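Local coordinates for protein polyporopepsin (Irpex lacteus, PDB 1WKR) that cleaves peptide bonds with broad specificity as a pepsin-family aspartic endopeptidase and clots milk, and is caught here in complex with the inhibitor pepstatin, at residues 18-23 against 44-49; 49-54 against 74-79; 217-222 against 305-310; 223-228 against 293-298. All coordinates share one frame; numbering follows the deposited sequence.

In the fold
The four contacts fall into two pairs on opposite sides of the chain's centre, as befits the two-lobed pepsin fold. Interactions 1 and 2, with centres about 7 Å apart, come first along the chain, share Thr49 and meet on the neighbouring strands 14-20 and 67-79; both lie away from the active site. Interactions 3 and 4, about 8 Å apart between centres, follow later, with interaction 4 nested inside the loop that interaction 3 closes. There strands 218-220 and 289-295 are neighbours, and helix 222-232 continues directly from strand 218-220. Centres of the two pairs lie about 35 to 42 Å apart. Of the four, interaction 3 lies nearest the active site, beside catalytic Asp212, and packs on the bound peptide.

Interaction 1: residues 18-23 against 44-49; sequences VGVGSP and KSYVKT
Thr49 reaches into the turn at Gly21 and Ser22 with its hydroxyl. OG1 accepts the backbone N-H of Ser22 at 2.9 Å from Ser22 N to Thr49 OG1, in an almost straight bond (170° at the hydrogen). The torsion that sets OG1 between the backbone N and the carbonyl carbon (chi1 65°) turns the oxygen to this amide and leaves CG2 for Pro23, whose O lies 3.5 Å from Thr49 CG2. Pro23 itself follows a cis peptide bond. Gly21 makes the approach possible: its CA sits 3.3 Å from Thr49 OG1, where a beta carbon would collide. With a valine in place of Thr49 the hydroxyl is gone, and Ser22 N would probably be left without its acceptor and the turn freer to shift. Further back, the side chains of Val20 and Tyr46 meet at about a right angle, Val20 CG1 touching the ring edge 4.0 Å from Tyr46 CE1. The ring swings to Val20 because CG stands opposite the backbone N (chi1 -179°), and its OH goes past to hydrogen bonds with Asp75 and Ser52. One water joins the two backbones, donating to Val20 O at 2.8 Å and to Val47 O at 2.7 Å. The loop 44-49 is thus laid along the turn of the beta hairpin formed by strands 14-20 and 25-32, the second of which runs to the catalytic Asp32, an arrangement belonging to the N-terminal half of the pepsin fold.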
loop_
_atom_site.group_PDB
_atom_site.type_symbol
_atom_site.label_atom_id
_atom_site.label_comp_id
_atom_site.label_asym_id
_atom_site.label_seq_id
_atom_site.Cartn_x
_atom_site.Cartn_y
_atom_site.Cartn_z
ATOM N N VAL A 18 11.937 -9.885 -6.277
ATOM C CA VAL A 18 11.231 -10.397 -7.453
ATOM C C VAL A 18 12.279 -10.823 -8.468
ATOM O O VAL A 18 13.168 -9.978 -8.853
ATOM C CB VAL A 18 10.304 -9.338 -8.095
ATOM C CG1 VAL A 18 9.546 -9.876 -9.266
ATOM C CG2 VAL A 18 9.353 -8.780 -7.016
ATOM N N GLY A 19 12.265 -12.051 -8.910
ATOM C CA GLY A 19 13.169 -12.453 -10.012
ATOM C C GLY A 19 12.563 -12.157 -11.340
ATOM O O GLY A 19 11.348 -12.319 -11.562
ATOM N N VAL A 20 13.384 -11.702 -12.290
ATOM C CA VAL A 20 12.967 -11.453 -13.644
ATOM C C VAL A 20 14.006 -12.068 -14.580
ATOM O O VAL A 20 15.218 -11.800 -14.419
ATOM C CB VAL A 20 12.795 -9.967 -13.929
ATOM C CG1 VAL A 20 12.283 -9.802 -15.368
ATOM C CG2 VAL A 20 11.805 -9.305 -12.908
ATOM N N GLY A 21 13.514 -12.872 -15.485
ATOM C CA GLY A 21 14.390 -13.538 -16.536
ATOM C C GLY A 21 14.683 -14.991 -16.146
ATOM O O GLY A 21 14.358 -15.507 -15.111
ATOM N N SER A 22 15.427 -15.549 -17.080
ATOM C CA SER A 22 16.009 -16.927 -16.917
ATOM C C SER A 22 17.345 -16.966 -17.598
ATOM O O SER A 22 17.409 -16.966 -18.854
ATOM C CB SER A 22 15.092 -17.945 -17.557
ATOM O OG SER A 22 15.583 -19.242 -17.343
ATOM N N PRO A 23 18.393 -16.957 -16.833
ATOM C CA PRO A 23 18.468 -17.022 -15.373
ATOM C C PRO A 23 17.926 -15.640 -14.783
ATOM O O PRO A 23 18.030 -14.611 -15.418
ATOM C CB PRO A 23 19.951 -17.155 -15.068
ATOM C CG PRO A 23 20.566 -16.611 -16.182
ATOM C CD PRO A 23 19.764 -16.952 -17.424
ATOM N N LYS A 44 18.824 -1.010 -10.603
ATOM C CA LYS A 44 19.517 -2.007 -11.478
ATOM C C LYS A 44 18.980 -1.888 -12.886
ATOM O O LYS A 44 17.776 -1.788 -13.172
ATOM C CB LYS A 44 19.172 -3.395 -10.990
ATOM C CG LYS A 44 19.733 -3.682 -9.602
ATOM C CD LYS A 44 19.200 -5.090 -9.108
ATOM C CE LYS A 44 19.737 -5.592 -7.838
ATOM N NZ LYS A 44 20.124 -6.926 -7.788
ATOM N N SER A 45 19.876 -2.027 -13.900
ATOM C CA SER A 45 19.484 -2.099 -15.287
ATOM C C SER A 45 18.702 -3.437 -15.495
ATOM O O SER A 45 19.004 -4.439 -14.889
ATOM C CB SER A 45 20.727 -2.134 -16.167
ATOM O OG SER A 45 21.479 -0.951 -15.974
ATOM N N TYR A 46 17.801 -3.347 -16.460
ATOM C CA TYR A 46 17.057 -4.551 -16.891
ATOM C C TYR A 46 18.033 -5.525 -17.567
ATOM O O TYR A 46 18.606 -5.209 -18.611
ATOM C CB TYR A 46 15.981 -4.163 -17.868
ATOM C CG TYR A 46 15.104 -5.267 -18.406
ATOM C CD1 TYR A 46 14.752 -6.371 -17.636
ATOM C CD2 TYR A 46 14.582 -5.166 -19.695
ATOM C CE1 TYR A 46 13.924 -7.365 -18.147
ATOM C CE2 TYR A 46 13.755 -6.146 -20.195
ATOM C CZ TYR A 46 13.440 -7.194 -19.430
ATOM O OH TYR A 46 12.551 -8.139 -19.988
ATOM N N VAL A 47 18.165 -6.701 -16.998
ATOM C CA VAL A 47 19.041 -7.772 -17.579
ATOM C C VAL A 47 18.186 -8.599 -18.492
ATOM O O VAL A 47 17.224 -9.321 -18.037
ATOM C CB VAL A 47 19.623 -8.569 -16.483
ATOM C CG1 VAL A 47 20.514 -9.681 -17.113
ATOM C CG2 VAL A 47 20.502 -7.641 -15.577
ATOM N N LYS A 48 18.411 -8.555 -19.792
ATOM C CA LYS A 48 17.599 -9.214 -20.804
ATOM C C LYS A 48 18.118 -10.610 -21.039
ATOM O O LYS A 48 19.304 -10.852 -21.388
ATOM C CB LYS A 48 17.652 -8.421 -22.105
ATOM C CG LYS A 48 16.920 -7.083 -21.898
ATOM C CD LYS A 48 16.893 -6.308 -23.259
ATOM C CE LYS A 48 16.166 -4.953 -23.089
ATOM N NZ LYS A 48 16.164 -4.235 -24.411
ATOM N N THR A 49 17.270 -11.612 -20.848
ATOM C CA THR A 49 17.586 -13.001 -21.063
ATOM C C THR A 49 16.654 -13.531 -22.095
ATOM O O THR A 49 15.843 -12.851 -22.698
ATOM C CB THR A 49 17.423 -13.811 -19.755
ATOM O OG1 THR A 49 16.008 -13.795 -19.364
ATOM C CG2 THR A 49 18.240 -13.225 -18.633
HETATM O O HOH W 1 15.970 -9.333 -15.611
#

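Interaction 2: residues 49-54 against 74-79; sequences TSTSSA and TDTVTL
A short antiparallel bridge ties Ser53 to Thr74, where the type I turn from Thr49 to Ser52 leads into the start of strand 53-55 beside the long strand 67-79. Ser53 and Thr74 form a hydrogen-bonded pair: Ser53 N gives to Thr74 O and Thr74 N to Ser53 O, each at 2.9 Å. Next to it, Asp75 extends its carboxylate to the turn, alongside Thr51 and Ser52. Thr51 OG1 donates to Asp75 OD1 at 2.7 Å, meeting that oxygen nearly end-on to its C-O bond, while the two side chains cross at about a right angle. The turn of Thr51 about its first bond (chi1 48°) puts OG1 between the backbone N and the carbonyl carbon and lets CG2 rest on Thr76 OG1 at 3.6 Å. OD1 also takes Thr76 N, so two donors hold it. OD2 lies 3.5 Å from Ser52 CB and accepts from a water that receives the hydroxyl of Thr49, itself an acceptor for Ser22 N; Tyr46, earlier in the same loop, also hydrogen-bonds OD2 through its OH. An alanine in place of Asp75 removes both oxygens, and would probably leave Thr51 OG1 and Thr76 N without this acceptor and the turn less firmly held. Another water donates to Thr51 O and bonds to Thr74 OG1, and close beside it the CA-H of Asp75 aims almost straight at Thr51 O (CA to O 3.5 Å).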
loop_
_atom_site.group_PDB
_atom_site.type_symbol
_atom_site.label_atom_id
_atom_site.label_comp_id
_atom_site.label_asym_id
_atom_site.label_seq_id
_atom_site.Cartn_x
_atom_site.Cartn_y
_atom_site.Cartn_z
ATOM N N THR A 49 17.270 -11.612 -20.848
ATOM C CA THR A 49 17.586 -13.001 -21.063
ATOM C C THR A 49 16.654 -13.531 -22.095
ATOM O O THR A 49 15.843 -12.851 -22.698
ATOM C CB THR A 49 17.423 -13.811 -19.755
ATOM O OG1 THR A 49 16.008 -13.795 -19.364
ATOM C CG2 THR A 49 18.240 -13.225 -18.633
ATOM N N SER A 50 16.731 -14.898 -22.313
ATOM C CA SER A 50 15.964 -15.432 -23.395
ATOM C C SER A 50 14.450 -15.415 -23.228
ATOM O O SER A 50 13.692 -15.461 -24.155
ATOM C CB SER A 50 16.317 -16.944 -23.600
ATOM O OG SER A 50 15.924 -17.715 -22.477
ATOM N N THR A 51 14.000 -15.179 -21.957
ATOM C CA THR A 51 12.559 -15.104 -21.697
ATOM C C THR A 51 12.023 -13.627 -21.889
ATOM O O THR A 51 10.817 -13.443 -21.799
ATOM C CB THR A 51 12.249 -15.536 -20.286
ATOM O OG1 THR A 51 13.081 -14.921 -19.338
ATOM C CG2 THR A 51 12.454 -17.108 -20.121
ATOM N N SER A 52 12.895 -12.687 -22.096
ATOM C CA SER A 52 12.466 -11.277 -22.382
ATOM C C SER A 52 11.934 -11.195 -23.806
ATOM O O SER A 52 12.670 -11.660 -24.741
ATOM C CB SER A 52 13.675 -10.368 -22.183
ATOM O OG SER A 52 13.287 -9.014 -22.482
ATOM N N SER A 53 10.853 -10.541 -24.029
ATOM C CA SER A 53 10.325 -10.270 -25.371
ATOM C C SER A 53 9.781 -8.899 -25.439
ATOM O O SER A 53 9.126 -8.368 -24.522
ATOM C CB SER A 53 9.122 -11.234 -25.638
ATOM O OG SER A 53 9.654 -12.599 -25.740
ATOM N N ALA A 54 10.048 -8.270 -26.564
ATOM C CA ALA A 54 9.492 -6.961 -26.818
ATOM C C ALA A 54 8.100 -6.956 -27.132
ATOM O O ALA A 54 7.394 -7.991 -27.279
ATOM C CB ALA A 54 10.164 -6.473 -28.154
ATOM N N THR A 74 7.478 -8.445 -22.135
ATOM C CA THR A 74 7.057 -9.601 -21.376
ATOM C C THR A 74 8.274 -10.336 -20.885
ATOM O O THR A 74 9.351 -10.340 -21.559
ATOM C CB THR A 74 6.065 -10.468 -22.068
ATOM O OG1 THR A 74 6.701 -11.007 -23.277
ATOM C CG2 THR A 74 4.821 -9.774 -22.499
ATOM N N ASP A 75 8.186 -11.005 -19.764
ATOM C CA ASP A 75 9.301 -11.741 -19.206
ATOM C C ASP A 75 8.800 -12.717 -18.141
ATOM O O ASP A 75 7.596 -12.653 -17.738
ATOM C CB ASP A 75 10.349 -10.765 -18.598
ATOM C CG ASP A 75 11.769 -11.297 -18.747
ATOM O OD1 ASP A 75 11.998 -12.493 -18.642
ATOM O OD2 ASP A 75 12.707 -10.453 -18.820
ATOM N N THR A 76 9.639 -13.608 -17.697
ATOM C CA THR A 76 9.292 -14.560 -16.627
ATOM C C THR A 76 9.571 -13.879 -15.318
ATOM O O THR A 76 10.692 -13.415 -15.049
ATOM C CB THR A 76 10.117 -15.820 -16.770
ATOM O OG1 THR A 76 9.665 -16.468 -17.973
ATOM C CG2 THR A 76 9.874 -16.800 -15.625
ATOM N N VAL A 77 8.564 -13.844 -14.447
ATOM C CA VAL A 77 8.668 -13.203 -13.104
ATOM C C VAL A 77 8.522 -14.244 -12.051
ATOM O O VAL A 77 7.557 -15.078 -12.113
ATOM C CB VAL A 77 7.539 -12.143 -13.022
ATOM C CG1 VAL A 77 7.373 -11.636 -11.595
ATOM C CG2 VAL A 77 7.881 -10.991 -13.988
ATOM N N THR A 78 9.368 -14.219 -11.038
ATOM C CA THR A 78 9.338 -15.191 -9.921
ATOM C C THR A 78 9.096 -14.471 -8.629
ATOM O O THR A 78 9.732 -13.456 -8.321
ATOM C CB THR A 78 10.720 -15.906 -9.827
ATOM O OG1 THR A 78 11.013 -16.550 -11.132
ATOM C CG2 THR A 78 10.698 -16.997 -8.869
ATOM N N LEU A 79 8.106 -14.972 -7.892
ATOM C CA LEU A 79 7.700 -14.444 -6.594
ATOM C C LEU A 79 7.759 -15.650 -5.633
ATOM O O LEU A 79 6.888 -16.514 -5.631
ATOM C CB LEU A 79 6.239 -13.918 -6.665
ATOM C CG LEU A 79 6.124 -12.651 -7.524
ATOM C CD1 LEU A 79 4.659 -12.338 -7.892
ATOM C CD2 LEU A 79 6.709 -11.486 -6.728
HETATM O O HOH W 2 15.230 -11.182 -18.860
HETATM O O HOH W 3 8.448 -15.345 -20.240
HETATM O O HOH W 4 8.297 -13.175 -22.749
HETATM O O HOH W 5 5.843 -10.091 -25.831
#

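Interaction 3: residues 217-222 against 305-310; sequences LTLIAS and DFINGL
Leu219 and Ile307 lie side by side and point the same way from a hydrogen-bonded antiparallel pair. Leu219 N gives to Ile307 O at 2.9 Å and Ile307 N returns a bond to Leu219 O at 2.8 Å; further along, Ala221 N gives to Asp305 O. Along Leu219, CB is 4.2 Å from Ile307 O. CG stands opposite the carbonyl carbon (chi1 -63°), and from there the two methyls part: CD2 turns back along its own segment, 3.6 Å from Leu217 CB, and the other, CD1, reaches Ile307 CD1 at 4.2 Å. Leu219 also packs on an apolar side chain of the bound peptide, while Ile307 reaches a modified one and comes within about 4 Å of the side chain of catalytic Asp212. From the reverse face, Ile220 and Phe306 form the non-hydrogen-bonded pair, with Ile220 CG2 4.4 Å from Phe306 CB. A water bridges Leu219 O and Asn308 OD1. At Gly309 the two segments run so close that its CA lies 3.4 Å from Leu217 O, where a side chain would collide. Strand 306-308 is set between 207-211, which it meets in parallel, and 218-220, which it meets antiparallel; this is the psi loop of the pepsin family, with the catalytic Asp212 on the connection. Strand 289-295 borders 218-220 beyond, strands 190-197 and 201-205 cover Ile220 and Phe306, and Ala221 and Gly309 stand at the N-cap positions of helices 222-232 and 310-313.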
loop_
_atom_site.group_PDB
_atom_site.type_symbol
_atom_site.label_atom_id
_atom_site.label_comp_id
_atom_site.label_asym_id
_atom_site.label_seq_id
_atom_site.Cartn_x
_atom_site.Cartn_y
_atom_site.Cartn_z
ATOM N N LEU A 217 1.491 7.258 4.719
ATOM C CA LEU A 217 0.672 7.809 5.773
ATOM C C LEU A 217 -0.774 7.300 5.689
ATOM O O LEU A 217 -1.185 6.713 4.696
ATOM C CB LEU A 217 0.700 9.361 5.673
ATOM C CG LEU A 217 2.085 9.976 5.856
ATOM C CD1 LEU A 217 1.969 11.500 5.932
ATOM C CD2 LEU A 217 2.854 9.475 7.097
ATOM N N THR A 218 -1.509 7.511 6.777
ATOM C CA THR A 218 -2.929 7.307 6.790
ATOM C C THR A 218 -3.548 8.656 6.435
ATOM O O THR A 218 -3.537 9.593 7.312
ATOM C CB THR A 218 -3.344 6.741 8.139
ATOM O OG1 THR A 218 -2.719 5.446 8.284
ATOM C CG2 THR A 218 -4.852 6.530 8.274
ATOM N N LEU A 219 -3.924 8.847 5.195
ATOM C CA LEU A 219 -4.327 10.157 4.708
ATOM C C LEU A 219 -5.825 10.313 4.734
ATOM O O LEU A 219 -6.587 9.398 4.363
ATOM C CB LEU A 219 -3.825 10.371 3.261
ATOM C CG LEU A 219 -2.311 10.368 3.054
ATOM C CD1 LEU A 219 -2.005 10.561 1.547
ATOM C CD2 LEU A 219 -1.668 11.470 3.890
ATOM N N ILE A 220 -6.263 11.495 5.152
ATOM C CA ILE A 220 -7.705 11.810 5.215
ATOM C C ILE A 220 -7.991 13.137 4.587
ATOM O O ILE A 220 -7.127 14.033 4.554
ATOM C CB ILE A 220 -8.219 11.727 6.712
ATOM C CG1 ILE A 220 -7.473 12.746 7.611
ATOM C CG2 ILE A 220 -8.035 10.308 7.213
ATOM C CD1 ILE A 220 -7.953 12.715 9.061
ATOM N N ALA A 221 -9.192 13.274 4.061
ATOM C CA ALA A 221 -9.604 14.513 3.389
ATOM C C ALA A 221 -9.317 15.746 4.238
ATOM O O ALA A 221 -9.341 15.662 5.453
ATOM C CB ALA A 221 -11.102 14.463 3.060
ATOM N N SER A 222 -9.071 16.859 3.577
ATOM C CA SER A 222 -8.586 18.055 4.304
ATOM C C SER A 222 -9.474 18.542 5.385
ATOM O O SER A 222 -8.987 18.990 6.421
ATOM C CB SER A 222 -8.357 19.186 3.237
ATOM O OG SER A 222 -7.449 18.756 2.233
ATOM N N ASP A 305 -11.603 9.853 -0.615
ATOM C CA ASP A 305 -11.512 10.855 0.468
ATOM C C ASP A 305 -10.603 10.406 1.598
ATOM O O ASP A 305 -10.514 11.082 2.644
ATOM C CB ASP A 305 -12.916 11.125 1.000
ATOM C CG ASP A 305 -13.870 11.772 0.017
ATOM O OD1 ASP A 305 -13.434 12.265 -1.063
ATOM O OD2 ASP A 305 -15.081 11.836 0.336
ATOM N N PHE A 306 -9.966 9.259 1.421
ATOM C CA PHE A 306 -8.972 8.770 2.380
ATOM C C PHE A 306 -8.076 7.734 1.692
ATOM O O PHE A 306 -8.522 7.131 0.689
ATOM C CB PHE A 306 -9.649 8.152 3.673
ATOM C CG PHE A 306 -10.480 6.930 3.366
ATOM C CD1 PHE A 306 -9.919 5.675 3.215
ATOM C CD2 PHE A 306 -11.867 7.045 3.215
ATOM C CE1 PHE A 306 -10.666 4.563 2.937
ATOM C CE2 PHE A 306 -12.635 5.926 2.949
ATOM C CZ PHE A 306 -12.050 4.704 2.808
ATOM N N ILE A 307 -6.925 7.548 2.276
ATOM C CA ILE A 307 -6.024 6.422 1.886
ATOM C C ILE A 307 -5.612 5.764 3.202
ATOM O O ILE A 307 -4.869 6.372 4.002
ATOM C CB ILE A 307 -4.814 6.856 1.062
ATOM C CG1 ILE A 307 -5.248 7.571 -0.213
ATOM C CG2 ILE A 307 -3.987 5.630 0.732
ATOM C CD1 ILE A 307 -4.139 8.109 -1.088
ATOM N N ASN A 308 -6.031 4.514 3.406
ATOM C CA ASN A 308 -5.522 3.711 4.535
ATOM C C ASN A 308 -4.193 3.130 4.054
ATOM O O ASN A 308 -4.162 2.170 3.263
ATOM C CB ASN A 308 -6.504 2.617 4.934
ATOM C CG ASN A 308 -7.827 3.126 5.443
ATOM O OD1 ASN A 308 -8.022 4.310 5.728
ATOM N ND2 ASN A 308 -8.793 2.206 5.581
ATOM N N GLY A 309 -3.088 3.729 4.508
ATOM C CA GLY A 309 -1.752 3.410 4.008
ATOM C C GLY A 309 -1.006 2.426 4.814
ATOM O O GLY A 309 -1.550 1.723 5.673
ATOM N N LEU A 310 0.290 2.320 4.495
ATOM C CA LEU A 310 1.199 1.375 5.181
ATOM C C LEU A 310 1.130 1.490 6.679
ATOM O O LEU A 310 1.134 0.480 7.359
ATOM C CB LEU A 310 2.640 1.709 4.668
ATOM C CG LEU A 310 3.782 0.914 5.283
ATOM C CD1 LEU A 310 4.954 0.939 4.289
ATOM C CD2 LEU A 310 4.243 1.498 6.613
HETATM O O HOH W 6 -7.655 7.013 6.219
#

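Interaction 4: residues 223-228 against 293-298; sequences DAFAKY and VGDLGS
Phe225 lays one ring face against Asp295 and turns an edge to Val293, so one ring touches three successive residues of the strand, Val293, Gly294 and Asp295. Asp295 CB stands over that face, 3.8 Å from the ring centroid and offset toward the rim. The two side chains cross at about a right angle, with ring and carboxylate planes 40° apart, and Asp295 OD2 comes to 3.4 Å from Phe225 CD2. At the edge, in the ring plane, Val293 O lies 3.5 Å from Phe225 CE1; between these, Gly294 C is 3.4 Å from Phe225 CD1. Phe225 holds CG opposite its backbone N (chi1 -172°), which carries the ring from the helix to the strand. The helix 222-232 thereby packs across strand 289-295, the two short segments running at 135° to one another with axes 8.0 Å apart, in the C-terminal half of the pepsin fold. One helical turn on, Tyr228 presents a face to Val293: Val293 CG1 lies over it, 3.9 Å from the ring centroid, while Val293 CB comes to 3.5 Å from Tyr228 CE2. Val293 CG2 lies against the phenol oxygen, whose hydrogen bond is to Gln272. The Asp295 carboxylate is held in place by an Asx turn, its OD1 accepting from Gly297 N at 2.8 Å, and the same oxygen bonds Ser222 OG at the start of the helix.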
loop_
_atom_site.group_PDB
_atom_site.type_symbol
_atom_site.label_atom_id
_atom_site.label_comp_id
_atom_site.label_asym_id
_atom_site.label_seq_id
_atom_site.Cartn_x
_atom_site.Cartn_y
_atom_site.Cartn_z
ATOM N N ASP A 223 -10.803 18.492 5.174
ATOM C CA ASP A 223 -11.705 18.877 6.222
ATOM C C ASP A 223 -11.681 17.955 7.413
ATOM O O ASP A 223 -11.804 18.368 8.585
ATOM C CB ASP A 223 -13.161 19.016 5.653
ATOM C CG ASP A 223 -13.613 17.856 4.795
ATOM O OD1 ASP A 223 -12.899 17.357 3.909
ATOM O OD2 ASP A 223 -14.762 17.355 4.965
ATOM N N ALA A 224 -11.444 16.633 7.185
ATOM C CA ALA A 224 -11.262 15.670 8.259
ATOM C C ALA A 224 -9.928 15.857 8.953
ATOM O O ALA A 224 -9.858 15.767 10.191
ATOM C CB ALA A 224 -11.323 14.272 7.633
ATOM N N PHE A 225 -8.874 16.185 8.198
ATOM C CA PHE A 225 -7.574 16.481 8.803
ATOM C C PHE A 225 -7.652 17.660 9.703
ATOM O O PHE A 225 -7.079 17.667 10.808
ATOM C CB PHE A 225 -6.552 16.754 7.664
ATOM C CG PHE A 225 -5.151 16.893 8.151
ATOM C CD1 PHE A 225 -4.425 15.806 8.611
ATOM C CD2 PHE A 225 -4.557 18.167 8.126
ATOM C CE1 PHE A 225 -3.132 15.949 9.018
ATOM C CE2 PHE A 225 -3.242 18.273 8.566
ATOM C CZ PHE A 225 -2.505 17.175 8.977
ATOM N N ALA A 226 -8.408 18.737 9.354
ATOM C CA ALA A 226 -8.586 19.858 10.287
ATOM C C ALA A 226 -9.251 19.427 11.520
ATOM O O ALA A 226 -8.893 19.867 12.630
ATOM C CB ALA A 226 -9.410 20.944 9.543
ATOM N N LYS A 227 -10.265 18.560 11.455
ATOM C CA LYS A 227 -10.965 18.055 12.678
ATOM C C LYS A 227 -9.988 17.264 13.539
ATOM O O LYS A 227 -10.032 17.350 14.793
ATOM C CB LYS A 227 -12.144 17.170 12.320
ATOM C CG LYS A 227 -13.290 18.016 11.704
ATOM C CD LYS A 227 -14.480 17.058 11.330
ATOM C CE LYS A 227 -15.463 17.903 10.502
ATOM N NZ LYS A 227 -16.613 17.027 10.106
ATOM N N TYR A 228 -9.132 16.448 12.908
ATOM C CA TYR A 228 -8.156 15.639 13.664
ATOM C C TYR A 228 -7.112 16.526 14.356
ATOM O O TYR A 228 -6.747 16.269 15.524
ATOM C CB TYR A 228 -7.511 14.699 12.680
ATOM C CG TYR A 228 -6.445 13.804 13.287
ATOM C CD1 TYR A 228 -6.825 12.727 14.104
ATOM C CD2 TYR A 228 -5.090 14.044 13.108
ATOM C CE1 TYR A 228 -5.860 11.867 14.666
ATOM C CE2 TYR A 228 -4.136 13.189 13.674
ATOM C CZ TYR A 228 -4.515 12.134 14.400
ATOM O OH TYR A 228 -3.532 11.329 14.951
ATOM N N VAL A 293 -1.003 10.311 10.661
ATOM C CA VAL A 293 -2.241 10.766 10.012
ATOM C C VAL A 293 -1.937 12.029 9.282
ATOM O O VAL A 293 -1.442 13.005 9.913
ATOM C CB VAL A 293 -3.382 10.933 11.043
ATOM C CG1 VAL A 293 -4.622 11.511 10.360
ATOM C CG2 VAL A 293 -3.686 9.598 11.686
ATOM N N GLY A 294 -2.161 12.070 7.989
ATOM C CA GLY A 294 -1.854 13.219 7.133
ATOM C C GLY A 294 -2.979 13.701 6.316
ATOM O O GLY A 294 -4.057 13.072 6.300
ATOM N N ASP A 295 -2.761 14.779 5.603
ATOM C CA ASP A 295 -3.759 15.430 4.782
ATOM C C ASP A 295 -3.704 14.858 3.402
ATOM O O ASP A 295 -2.651 14.925 2.721
ATOM C CB ASP A 295 -3.493 16.951 4.777
ATOM C CG ASP A 295 -4.672 17.770 4.263
ATOM O OD1 ASP A 295 -5.432 17.313 3.416
ATOM O OD2 ASP A 295 -4.910 18.911 4.795
ATOM N N LEU A 296 -4.816 14.303 2.887
ATOM C CA LEU A 296 -4.896 13.827 1.517
ATOM C C LEU A 296 -4.680 14.953 0.480
ATOM O O LEU A 296 -4.312 14.655 -0.642
ATOM C CB LEU A 296 -6.271 13.173 1.331
ATOM C CG LEU A 296 -6.580 12.552 -0.019
ATOM C CD1 LEU A 296 -5.569 11.457 -0.409
ATOM C CD2 LEU A 296 -8.000 12.007 -0.016
ATOM N N GLY A 297 -5.031 16.183 0.858
ATOM C CA GLY A 297 -4.825 17.277 -0.083
ATOM C C GLY A 297 -6.010 17.565 -0.930
ATOM O O GLY A 297 -5.895 18.310 -1.951
ATOM N N SER A 298 -7.166 17.058 -0.570
ATOM C CA SER A 298 -8.457 17.276 -1.229
ATOM C C SER A 298 -9.569 17.189 -0.198
ATOM O O SER A 298 -9.405 16.445 0.794
ATOM C CB SER A 298 -8.697 16.284 -2.403
ATOM O OG SER A 298 -8.515 14.973 -1.967
#